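Local structure of endonuclease and methylase LlaGI (5FFJ) at residues Y925-K936 with E1028-R1036. The protein recognises a DNA sequence and, as a Type ISP restriction-modification enzyme, combines a helicase-like ATPase with a methyltransferase, probably of adenine N6. Numbering follows the deposited sequence.
Sequences YIDSQSADGLRK and ENNDWINQR. With nucleotides of chain B.
One face of the Trp-1032 indole lies against the aliphatic part of Arg-935: Arg-935 CD sits 3.9 Å from the centroid of the five-membered ring and 15° off its normal, a CH-pi contact. The Tyr-925 ring meets the same indole with its edge, CE1 of Tyr-925 approaching CZ3 of Trp-1032. The guanidinium of Arg-935, turned 72° from the indole plane, has Ala-931 O and the CA of Asp-932 over one face, while Asn-1030 O, Tyr-925 O and Ser-928 O lie at its edge. Arg-935 NE donates to Asn-1030 O at 2.8 Å in a nearly straight bond. NH1 stands above the carbonyl plane of Tyr-925 but in that of Ser-928, on a lone pair. The Asp-1031 carboxylate approaches obliquely, and its OD1 forms a salt bridge with Arg-935 NH2 at 2.8 Å, although the hydrogen-bond geometry is weak. The chain's bend at chi3 (-65°) lets CD remain over the indole as the head turns to these acceptors.

In the Rossmann-like methyltransferase fold, this pairs the turn between strand 915-922 and helix 932-941 with the loop after edge strand 1022-1024 of the same mixed sheet. That turn also holds DNA: Ser-930 N and OG each donate to OP1 of DC9 of chain B, and Gln-929 N donates to its OP2; Ser-928, bonded through its O to Arg-935 NH1, directly precedes them.

Farther along, Asn-1034 ND2 reaches Asp-927 OD2 at 2.9 Å from above the carboxylate plane; Lys-1258 and Lys-1259 form salt bridges with the same carboxylate. Beside it, CD1 of Ile-1033 packs on CG2 of Ile-926 at 3.8 Å.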
ATOM      1  N   TYR A 925       9.699 -20.694   3.019  1.00 62.33           N
ATOM      2  CA  TYR A 925      10.118 -21.949   2.402  1.00 62.12           C
ATOM      3  C   TYR A 925      10.934 -22.843   3.335  1.00 58.63           C
ATOM      4  O   TYR A 925      11.085 -24.034   3.066  1.00 60.65           O
ATOM      5  CB  TYR A 925      10.932 -21.666   1.141  1.00 62.29           C
ATOM      6  CG  TYR A 925      12.265 -21.025   1.422  1.00 57.46           C
ATOM      7  CD1 TYR A 925      13.384 -21.802   1.687  1.00 58.20           C
ATOM      8  CD2 TYR A 925      12.406 -19.646   1.426  1.00 62.65           C
ATOM      9  CE1 TYR A 925      14.602 -21.224   1.950  1.00 59.18           C
ATOM     10  CE2 TYR A 925      13.621 -19.059   1.685  1.00 61.30           C
ATOM     11  CZ  TYR A 925      14.715 -19.853   1.947  1.00 62.77           C
ATOM     12  OH  TYR A 925      15.927 -19.271   2.206  1.00 73.44           O
ATOM     13  N   ILE A 926      11.468 -22.272   4.413  1.00 41.22           N
ATOM     14  CA  ILE A 926      12.257 -23.045   5.370  1.00 52.13           C
ATOM     15  C   ILE A 926      11.416 -24.192   5.916  1.00 56.45           C
ATOM     16  O   ILE A 926      11.819 -25.354   5.864  1.00 47.36           O
ATOM     17  CB  ILE A 926      12.764 -22.175   6.540  1.00 57.63           C
ATOM     18  CG1 ILE A 926      13.630 -21.030   6.014  1.00 62.94           C
ATOM     19  CG2 ILE A 926      13.569 -23.020   7.528  1.00 51.96           C
ATOM     20  CD1 ILE A 926      14.044 -20.033   7.073  1.00 50.26           C
ATOM     21  N   ASP A 927      10.247 -23.846   6.444  1.00 57.28           N
ATOM     22  CA  ASP A 927       9.270 -24.833   6.883  1.00 55.10           C
ATOM     23  C   ASP A 927       7.907 -24.443   6.329  1.00 58.85           C
ATOM     24  O   ASP A 927       7.262 -23.514   6.816  1.00 90.21           O
ATOM     25  CB  ASP A 927       9.234 -24.934   8.408  1.00 64.08           C
ATOM     26  CG  ASP A 927       8.749 -26.289   8.896  1.00 62.81           C
ATOM     27  OD1 ASP A 927       9.112 -27.312   8.275  1.00 65.81           O
ATOM     28  OD2 ASP A 927       8.012 -26.332   9.904  1.00 59.50           O
ATOM     29  N   SER A 928       7.483 -25.159   5.297  1.00 52.94           N
ATOM     30  CA  SER A 928       6.278 -24.818   4.558  1.00 53.89           C
ATOM     31  C   SER A 928       5.739 -26.053   3.853  1.00 52.75           C
ATOM     32  O   SER A 928       6.507 -26.900   3.396  1.00 54.21           O
ATOM     33  CB  SER A 928       6.566 -23.707   3.545  1.00 55.02           C
ATOM     34  OG  SER A 928       5.506 -23.558   2.619  1.00 50.24           O
ATOM     35  N   GLN A 929       4.417 -26.155   3.774  1.00 45.65           N
ATOM     36  CA  GLN A 929       3.781 -27.317   3.171  1.00 46.24           C
ATOM     37  C   GLN A 929       4.157 -27.460   1.701  1.00 50.22           C
ATOM     38  O   GLN A 929       4.646 -28.507   1.278  1.00 47.72           O
ATOM     39  CB  GLN A 929       2.261 -27.223   3.315  1.00 56.72           C
ATOM     40  CG  GLN A 929       1.777 -27.228   4.753  1.00 67.16           C
ATOM     41  CD  GLN A 929       2.189 -28.478   5.510  1.00 56.98           C
ATOM     42  OE1 GLN A 929       2.897 -28.405   6.513  1.00 62.96           O
ATOM     43  NE2 GLN A 929       1.742 -29.635   5.033  1.00 53.83           N
ATOM     44  N   SER A 930       3.940 -26.398   0.932  1.00 41.65           N
ATOM     45  CA  SER A 930       4.103 -26.454  -0.516  1.00 47.29           C
ATOM     46  C   SER A 930       5.533 -26.170  -0.978  1.00 41.92           C
ATOM     47  O   SER A 930       5.777 -26.015  -2.175  1.00 40.49           O
ATOM     48  CB  SER A 930       3.143 -25.466  -1.185  1.00 52.69           C
ATOM     49  OG  SER A 930       3.397 -24.137  -0.765  1.00 65.86           O
ATOM     50  N   ALA A 931       6.476 -26.118  -0.039  1.00 43.72           N
ATOM     51  CA  ALA A 931       7.871 -25.831  -0.370  1.00 54.17           C
ATOM     52  C   ALA A 931       8.771 -27.054  -0.194  1.00 51.88           C
ATOM     53  O   ALA A 931       9.994 -26.937  -0.236  1.00 53.33           O
ATOM     54  CB  ALA A 931       8.388 -24.685   0.483  1.00 59.46           C
ATOM     55  N   ASP A 932       8.171 -28.224  -0.003  1.00 44.86           N
ATOM     56  CA  ASP A 932       8.949 -29.448   0.158  1.00 43.79           C
ATOM     57  C   ASP A 932       9.749 -29.751  -1.105  1.00 55.31           C
ATOM     58  O   ASP A 932      10.831 -30.332  -1.039  1.00 57.72           O
ATOM     59  CB  ASP A 932       8.040 -30.630   0.498  1.00 55.41           C
ATOM     60  CG  ASP A 932       6.981 -30.872  -0.558  1.00 59.88           C
ATOM     61  OD1 ASP A 932       6.461 -29.881  -1.113  1.00 47.33           O
ATOM     62  OD2 ASP A 932       6.671 -32.051  -0.832  1.00 60.92           O
ATOM     63  N   GLY A 933       9.212 -29.353  -2.255  1.00 59.51           N
ATOM     64  CA  GLY A 933       9.890 -29.551  -3.523  1.00 58.05           C
ATOM     65  C   GLY A 933      11.042 -28.582  -3.703  1.00 62.67           C
ATOM     66  O   GLY A 933      12.113 -28.957  -4.181  1.00 59.06           O
ATOM     67  N   LEU A 934      10.819 -27.330  -3.318  1.00 62.34           N
ATOM     68  CA  LEU A 934      11.853 -26.308  -3.398  1.00 51.36           C
ATOM     69  C   LEU A 934      13.059 -26.706  -2.557  1.00 49.53           C
ATOM     70  O   LEU A 934      14.202 -26.504  -2.962  1.00 58.79           O
ATOM     71  CB  LEU A 934      11.306 -24.956  -2.937  1.00 59.02           C
ATOM     72  CG  LEU A 934      12.308 -23.809  -2.793  1.00 50.68           C
ATOM     73  CD1 LEU A 934      13.127 -23.615  -4.057  1.00 52.31           C
ATOM     74  CD2 LEU A 934      11.571 -22.528  -2.447  1.00 61.35           C
ATOM     75  N   ARG A 935      12.797 -27.282  -1.388  1.00 58.56           N
ATOM     76  CA  ARG A 935      13.867 -27.724  -0.502  1.00 66.85           C
ATOM     77  C   ARG A 935      14.570 -28.952  -1.074  1.00 67.44           C
ATOM     78  O   ARG A 935      15.752 -29.178  -0.813  1.00 68.50           O
ATOM     79  CB  ARG A 935      13.321 -28.028   0.897  1.00 57.88           C
ATOM     80  CG  ARG A 935      12.759 -26.809   1.615  1.00 53.19           C
ATOM     81  CD  ARG A 935      12.482 -27.089   3.083  1.00 55.58           C
ATOM     82  NE  ARG A 935      11.434 -28.089   3.287  1.00 58.31           N
ATOM     83  CZ  ARG A 935      10.129 -27.826   3.290  1.00 47.61           C
ATOM     84  NH1 ARG A 935       9.689 -26.591   3.085  1.00 49.92           N
ATOM     85  NH2 ARG A 935       9.256 -28.806   3.494  1.00 35.60           N
ATOM     86  N   LYS A 936      13.838 -29.742  -1.854  1.00 62.68           N
ATOM     87  CA  LYS A 936      14.417 -30.902  -2.520  1.00 65.26           C
ATOM     88  C   LYS A 936      15.333 -30.438  -3.648  1.00 62.52           C
ATOM     89  O   LYS A 936      16.379 -31.037  -3.897  1.00 59.58           O
ATOM     90  CB  LYS A 936      13.317 -31.825  -3.059  1.00 59.97           C
ATOM     91  CG  LYS A 936      13.829 -33.102  -3.712  1.00 60.45           C
ATOM     92  CD  LYS A 936      12.719 -34.139  -3.847  1.00 69.15           C
ATOM     93  CE  LYS A 936      13.143 -35.321  -4.704  1.00 69.78           C
ATOM     94  NZ  LYS A 936      13.209 -34.977  -6.153  1.00 79.29           N
ATOM     95  N   GLU A1028      12.998 -37.835   4.645  1.00 54.33           N
ATOM     96  CA  GLU A1028      12.215 -38.359   3.528  1.00 61.85           C
ATOM     97  C   GLU A1028      11.223 -37.326   3.006  1.00 57.74           C
ATOM     98  O   GLU A1028      10.976 -37.242   1.803  1.00 74.22           O
ATOM     99  CB  GLU A1028      11.465 -39.622   3.953  1.00 71.41           C
ATOM    100  CG  GLU A1028      12.364 -40.760   4.411  1.00 86.48           C
ATOM    101  CD  GLU A1028      11.582 -41.950   4.939  1.00110.09           C
ATOM    102  OE1 GLU A1028      10.349 -41.831   5.106  1.00103.12           O
ATOM    103  OE2 GLU A1028      12.201 -43.006   5.188  1.00109.65           O
ATOM    104  N   ASN A1029      10.658 -36.546   3.922  1.00 63.04           N
ATOM    105  CA  ASN A1029       9.680 -35.524   3.567  1.00 56.20           C
ATOM    106  C   ASN A1029      10.343 -34.233   3.086  1.00 53.99           C
ATOM    107  O   ASN A1029       9.667 -33.231   2.860  1.00 57.41           O
ATOM    108  CB  ASN A1029       8.773 -35.225   4.764  1.00 59.09           C
ATOM    109  CG  ASN A1029       8.285 -36.484   5.458  1.00 64.88           C
ATOM    110  OD1 ASN A1029       8.015 -37.498   4.813  1.00 72.52           O
ATOM    111  ND2 ASN A1029       8.169 -36.425   6.782  1.00 63.51           N
ATOM    112  N   ASN A1030      11.665 -34.265   2.938  1.00 57.31           N
ATOM    113  CA  ASN A1030      12.438 -33.090   2.537  1.00 58.28           C
ATOM    114  C   ASN A1030      12.246 -31.935   3.520  1.00 58.41           C
ATOM    115  O   ASN A1030      12.285 -30.766   3.131  1.00 42.92           O
ATOM    116  CB  ASN A1030      12.056 -32.637   1.120  1.00 57.32           C
ATOM    117  CG  ASN A1030      12.114 -33.763   0.104  1.00 58.91           C
ATOM    118  OD1 ASN A1030      13.186 -34.121  -0.382  1.00 67.10           O
ATOM    119  ND2 ASN A1030      10.956 -34.313  -0.236  1.00 69.08           N
ATOM    120  N   ASP A1031      12.028 -32.273   4.790  1.00 56.45           N
ATOM    121  CA  ASP A1031      11.887 -31.275   5.844  1.00 59.59           C
ATOM    122  C   ASP A1031      13.227 -31.023   6.529  1.00 63.14           C
ATOM    123  O   ASP A1031      13.906 -31.959   6.955  1.00 66.82           O
ATOM    124  CB  ASP A1031      10.844 -31.718   6.878  1.00 65.43           C
ATOM    125  CG  ASP A1031       9.427 -31.677   6.339  1.00 45.89           C
ATOM    126  OD1 ASP A1031       9.173 -30.927   5.374  1.00 54.84           O
ATOM    127  OD2 ASP A1031       8.562 -32.388   6.892  1.00 55.11           O
ATOM    128  N   TRP A1032      13.599 -29.751   6.632  1.00 63.50           N
ATOM    129  CA  TRP A1032      14.835 -29.357   7.298  1.00 61.91           C
ATOM    130  C   TRP A1032      14.640 -29.254   8.809  1.00 53.00           C
ATOM    131  O   TRP A1032      15.453 -29.763   9.583  1.00 57.77           O
ATOM    132  CB  TRP A1032      15.337 -28.021   6.743  1.00 57.15           C
ATOM    133  CG  TRP A1032      15.761 -28.088   5.309  1.00 48.82           C
ATOM    134  CD1 TRP A1032      15.972 -29.213   4.571  1.00 54.00           C
ATOM    135  CD2 TRP A1032      16.023 -26.982   4.438  1.00 54.54           C
ATOM    136  NE1 TRP A1032      16.353 -28.879   3.293  1.00 61.40           N
ATOM    137  CE2 TRP A1032      16.391 -27.513   3.187  1.00 49.35           C
ATOM    138  CE3 TRP A1032      15.984 -25.595   4.595  1.00 49.89           C
ATOM    139  CZ2 TRP A1032      16.717 -26.707   2.102  1.00 51.01           C
ATOM    140  CZ3 TRP A1032      16.307 -24.796   3.517  1.00 49.57           C
ATOM    141  CH2 TRP A1032      16.668 -25.354   2.287  1.00 58.36           C
ATOM    142  N   ILE A1033      13.559 -28.595   9.221  1.00 64.91           N
ATOM    143  CA  ILE A1033      13.269 -28.389  10.638  1.00 47.57           C
ATOM    144  C   ILE A1033      11.884 -28.907  11.023  1.00 60.11           C
ATOM    145  O   ILE A1033      11.021 -29.106  10.165  1.00 58.88           O
ATOM    146  CB  ILE A1033      13.369 -26.900  11.018  1.00 46.22           C
ATOM    147  CG1 ILE A1033      12.458 -26.044  10.133  1.00 58.41           C
ATOM    148  CG2 ILE A1033      14.810 -26.428  10.900  1.00 63.62           C
ATOM    149  CD1 ILE A1033      12.245 -24.635  10.673  1.00 59.89           C
ATOM    150  N   ASN A1034      11.685 -29.113  12.323  1.00 52.46           N
ATOM    151  CA  ASN A1034      10.450 -29.683  12.845  1.00 54.21           C
ATOM    152  C   ASN A1034      10.162 -31.013  12.166  1.00 59.12           C
ATOM    153  O   ASN A1034       9.020 -31.312  11.822  1.00 60.92           O
ATOM    154  CB  ASN A1034       9.283 -28.716  12.649  1.00 56.58           C
ATOM    155  CG  ASN A1034       9.533 -27.364  13.283  1.00 62.02           C
ATOM    156  OD1 ASN A1034       9.864 -27.267  14.466  1.00 65.77           O
ATOM    157  ND2 ASN A1034       9.383 -26.307  12.493  1.00 67.09           N
ATOM    158  N   GLN A1035      11.215 -31.801  11.966  1.00 52.68           N
ATOM    159  CA  GLN A1035      11.101 -33.089  11.292  1.00 56.82           C
ATOM    160  C   GLN A1035      10.178 -34.021  12.063  1.00 51.91           C
ATOM    161  O   GLN A1035      10.056 -33.919  13.284  1.00 61.27           O
ATOM    162  CB  GLN A1035      12.480 -33.727  11.120  1.00 61.27           C
ATOM    163  CG  GLN A1035      13.445 -32.876  10.304  1.00 60.43           C
ATOM    164  CD  GLN A1035      14.741 -33.593   9.977  1.00 62.96           C
ATOM    165  OE1 GLN A1035      15.033 -34.657  10.524  1.00 65.58           O
ATOM    166  NE2 GLN A1035      15.528 -33.009   9.076  1.00 60.97           N
ATOM    167  N   ARG A1036       9.534 -34.933  11.344  1.00 63.49           N
ATOM    168  CA  ARG A1036       8.502 -35.776  11.934  1.00 51.27           C
ATOM    169  C   ARG A1036       9.050 -37.072  12.523  1.00 47.51           C
ATOM    170  O   ARG A1036      10.235 -37.387  12.389  1.00 49.50           O
ATOM    171  CB  ARG A1036       7.438 -36.114  10.893  1.00 56.93           C
ATOM    172  CG  ARG A1036       6.840 -34.908  10.192  1.00 63.13           C
ATOM    173  CD  ARG A1036       5.492 -35.257   9.583  1.00 58.33           C
ATOM    174  NE  ARG A1036       5.462 -35.061   8.137  1.00 60.11           N
ATOM    175  CZ  ARG A1036       4.621 -35.680   7.312  1.00 69.22           C
ATOM    176  NH1 ARG A1036       3.734 -36.552   7.781  1.00 33.95           N
ATOM    177  NH2 ARG A1036       4.670 -35.432   6.011  1.00 66.98           N
TER
ATOM    178  P    DC B   9       2.090 -23.420   2.887  1.00 47.61           P
ATOM    179  OP1  DC B   9       2.552 -24.256   1.756  1.00 42.42           O
ATOM    180  OP2  DC B   9       2.353 -23.872   4.272  1.00 52.42           O
ATOM    181  O5'  DC B   9       2.669 -21.931   2.735  1.00 46.12           O
ATOM    182  C5'  DC B   9       2.651 -21.286   1.458  1.00 47.92           C
ATOM    183  C4'  DC B   9       2.021 -19.900   1.541  1.00 46.58           C
ATOM    184  O4'  DC B   9       0.583 -20.021   1.763  1.00 65.06           O
ATOM    185  C3'  DC B   9       2.546 -19.009   2.676  1.00 51.66           C
ATOM    186  O3'  DC B   9       2.872 -17.713   2.182  1.00 50.68           O
ATOM    187  C2'  DC B   9       1.385 -18.973   3.665  1.00 43.84           C
ATOM    188  C1'  DC B   9       0.196 -19.070   2.731  1.00 55.67           C
ATOM    189  N1   DC B   9      -1.099 -19.510   3.381  1.00 35.82           N
ATOM    190  C2   DC B   9      -2.290 -18.820   3.107  1.00 34.93           C
ATOM    191  O2   DC B   9      -2.268 -17.853   2.335  1.00 30.52           O
ATOM    192  N3   DC B   9      -3.442 -19.232   3.698  1.00 36.51           N
ATOM    193  C4   DC B   9      -3.433 -20.278   4.526  1.00 45.27           C
ATOM    194  N4   DC B   9      -4.595 -20.649   5.083  1.00 39.23           N
ATOM    195  C5   DC B   9      -2.235 -20.991   4.817  1.00 33.43           C
ATOM    196  C6   DC B   9      -1.104 -20.578   4.229  1.00 48.89           C
TER